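Local atomic coordinates of putative Acetyltransferase from the GNAT family (Novosphingobium aromaticivorans DSM 12444, PDB entry 3EC4), a protein that probably transfers an acyl group, such as acetyl from acetyl-CoA, to an acceptor that is not known, as a putative GNAT-family acetyltransferase. Residues E61-E66 and A221-K226. Sequence-based numbering, arbitrary orientation.
Sequences EIWLVE and ATLLGK
Trp-63 lies across Leu-223 where strand 61-66 pairs antiparallel with strand 214-226, the last strand of the GNAT fold; 61-66 thereby forms an outermost strand of the central mixed sheet. Four backbone bonds fix the register: Ile-62 and Leu-224 exchange two, as do Leu-64 and Thr-222, with Leu-64 N 2.8 Å from Thr-222 O. Between them Trp-63 and Leu-223 make a non-hydrogen-bonded pair, with their side chains on the same face of the sheet. Followed outward from CB, which lies 4.2 Å from Thr-222 O, the indole starts with CG anti to the carbonyl carbon (chi1 -82°) and swings over strand 214-226. All five atoms of its pyrrole ring, CG, CD1, NE1, CE2 and CD2, meet Leu-223 CD1, which stands 3.4 Å from the centroid of that ring and only 10° off its normal, a CH-pi contact over the face. Farther out, CE3 comes obliquely to 3.5 Å from Thr-222 O, CZ2 and CH2 reach Leu-223 CB, and CZ3 touches Ala-221 CB at 3.6 Å. With an alanine here, the CD1 methyl of Leu-223 is likely to lose its aromatic cover and a gap to open beside Ala-221. Arg-80 of strand 76-88 and Pro-39 and Phe-40 of a loop also touch the Trp-63 side chain. On the other face Leu-64 CD1 meets Leu-224 CD1 at 3.7 Å, and Thr-222, also on that face, has its hydroxyl bonded to Val-70 N. Back beside the indole, Leu-223 CD1 also lies 3.8 Å from Glu-61 CB, so one methyl touches two successive side chains on its face of strand 61-66.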
loop_
_atom_site.group_PDB
_atom_site.type_symbol
_atom_site.label_atom_id
_atom_site.label_comp_id
_atom_site.label_asym_id
_atom_site.label_seq_id
_atom_site.Cartn_x
_atom_site.Cartn_y
_atom_site.Cartn_z
ATOM N N GLU A 61 6.318 -8.682 13.538
ATOM C CA GLU A 61 5.443 -9.275 12.528
ATOM C C GLU A 61 5.831 -8.798 11.143
ATOM O O GLU A 61 6.478 -7.770 11.002
ATOM C CB GLU A 61 3.990 -8.983 12.850
ATOM C CG GLU A 61 3.647 -7.527 12.891
ATOM C CD GLU A 61 2.262 -7.224 13.451
ATOM O OE1 GLU A 61 1.715 -8.033 14.284
ATOM O OE2 GLU A 61 1.730 -6.159 13.014
ATOM N N ILE A 62 5.446 -9.552 10.124
ATOM C CA ILE A 62 5.674 -9.151 8.747
ATOM C C ILE A 62 4.429 -9.448 7.920
ATOM O O ILE A 62 3.721 -10.457 8.128
ATOM C CB ILE A 62 6.913 -9.844 8.110
ATOM C CG1 ILE A 62 6.863 -11.383 8.290
ATOM C CG2 ILE A 62 8.244 -9.257 8.650
ATOM C CD1 ILE A 62 7.914 -12.109 7.429
ATOM N N TRP A 63 4.147 -8.546 6.986
ATOM C CA TRP A 63 3.091 -8.734 6.032
ATOM C C TRP A 63 3.691 -9.151 4.717
ATOM O O TRP A 63 4.652 -8.524 4.222
ATOM C CB TRP A 63 2.300 -7.457 5.768
ATOM C CG TRP A 63 1.242 -7.150 6.760
ATOM C CD1 TRP A 63 1.322 -6.274 7.786
ATOM C CD2 TRP A 63 -0.073 -7.702 6.797
ATOM N NE1 TRP A 63 0.137 -6.230 8.473
ATOM C CE2 TRP A 63 -0.743 -7.095 7.884
ATOM C CE3 TRP A 63 -0.755 -8.656 6.033
ATOM C CZ2 TRP A 63 -2.046 -7.423 8.237
ATOM C CZ3 TRP A 63 -2.061 -8.973 6.399
ATOM C CH2 TRP A 63 -2.682 -8.354 7.487
ATOM N N LEU A 64 3.051 -10.166 4.141
ATOM C CA LEU A 64 3.338 -10.680 2.807
ATOM C C LEU A 64 2.117 -10.508 1.888
ATOM O O LEU A 64 0.981 -10.661 2.323
ATOM C CB LEU A 64 3.752 -12.144 2.880
ATOM C CG LEU A 64 4.881 -12.461 3.859
ATOM C CD1 LEU A 64 4.311 -13.192 5.043
ATOM C CD2 LEU A 64 6.001 -13.272 3.171
ATOM N N VAL A 65 2.387 -10.178 0.644
ATOM C CA VAL A 65 1.343 -9.944 -0.391
ATOM C C VAL A 65 1.733 -10.846 -1.556
ATOM O O VAL A 65 2.742 -10.594 -2.232
ATOM C CB VAL A 65 1.210 -8.459 -0.804
ATOM C CG1 VAL A 65 0.079 -8.315 -1.821
ATOM C CG2 VAL A 65 0.932 -7.593 0.446
ATOM N N GLU A 66 0.981 -11.938 -1.702
ATOM C CA GLU A 66 1.276 -12.996 -2.658
ATOM C C GLU A 66 0.002 -13.490 -3.289
ATOM O O GLU A 66 -1.069 -13.155 -2.814
ATOM C CB GLU A 66 2.021 -14.134 -1.982
ATOM C CG GLU A 66 3.299 -13.688 -1.263
ATOM C CD GLU A 66 4.471 -13.347 -2.192
ATOM O OE1 GLU A 66 4.417 -13.702 -3.382
ATOM O OE2 GLU A 66 5.479 -12.732 -1.728
ATOM N N ALA A 221 -3.045 -11.249 1.449
ATOM C CA ALA A 221 -2.140 -10.656 2.439
ATOM C C ALA A 221 -2.058 -11.605 3.620
ATOM O O ALA A 221 -3.100 -11.958 4.199
ATOM C CB ALA A 221 -2.673 -9.301 2.904
ATOM N N THR A 222 -0.843 -12.030 3.954
ATOM C CA THR A 222 -0.589 -12.867 5.152
ATOM C C THR A 222 0.245 -12.091 6.189
ATOM O O THR A 222 1.263 -11.499 5.838
ATOM C CB THR A 222 0.161 -14.168 4.792
ATOM O OG1 THR A 222 -0.638 -15.021 3.937
ATOM C CG2 THR A 222 0.591 -14.905 6.043
ATOM N N LEU A 223 -0.207 -12.101 7.441
ATOM C CA LEU A 223 0.507 -11.525 8.575
ATOM C C LEU A 223 1.083 -12.657 9.426
ATOM O O LEU A 223 0.338 -13.476 10.018
ATOM C CB LEU A 223 -0.431 -10.627 9.399
ATOM C CG LEU A 223 0.258 -9.923 10.568
ATOM C CD1 LEU A 223 1.378 -8.972 10.038
ATOM C CD2 LEU A 223 -0.834 -9.174 11.356
ATOM N N LEU A 224 2.414 -12.722 9.447
ATOM C CA LEU A 224 3.146 -13.676 10.257
ATOM C C LEU A 224 3.783 -12.996 11.459
ATOM O O LEU A 224 4.422 -11.916 11.328
ATOM C CB LEU A 224 4.254 -14.403 9.448
ATOM C CG LEU A 224 3.813 -15.246 8.238
ATOM C CD1 LEU A 224 5.091 -15.819 7.548
ATOM C CD2 LEU A 224 2.804 -16.348 8.612
ATOM N N GLY A 225 3.632 -13.673 12.604
ATOM C CA GLY A 225 4.374 -13.389 13.851
ATOM C C GLY A 225 5.264 -14.550 14.280
ATOM O O GLY A 225 5.354 -15.565 13.600
ATOM N N LYS A 226 5.931 -14.391 15.411
ATOM C CA LYS A 226 6.735 -15.480 15.992
ATOM C C LYS A 226 5.837 -16.541 16.571
ATOM O O LYS A 226 4.801 -16.216 17.149
ATOM C CB LYS A 226 7.623 -14.940 17.103
ATOM C CG LYS A 226 9.031 -14.581 16.699
ATOM C CD LYS A 226 9.905 -14.562 17.951
#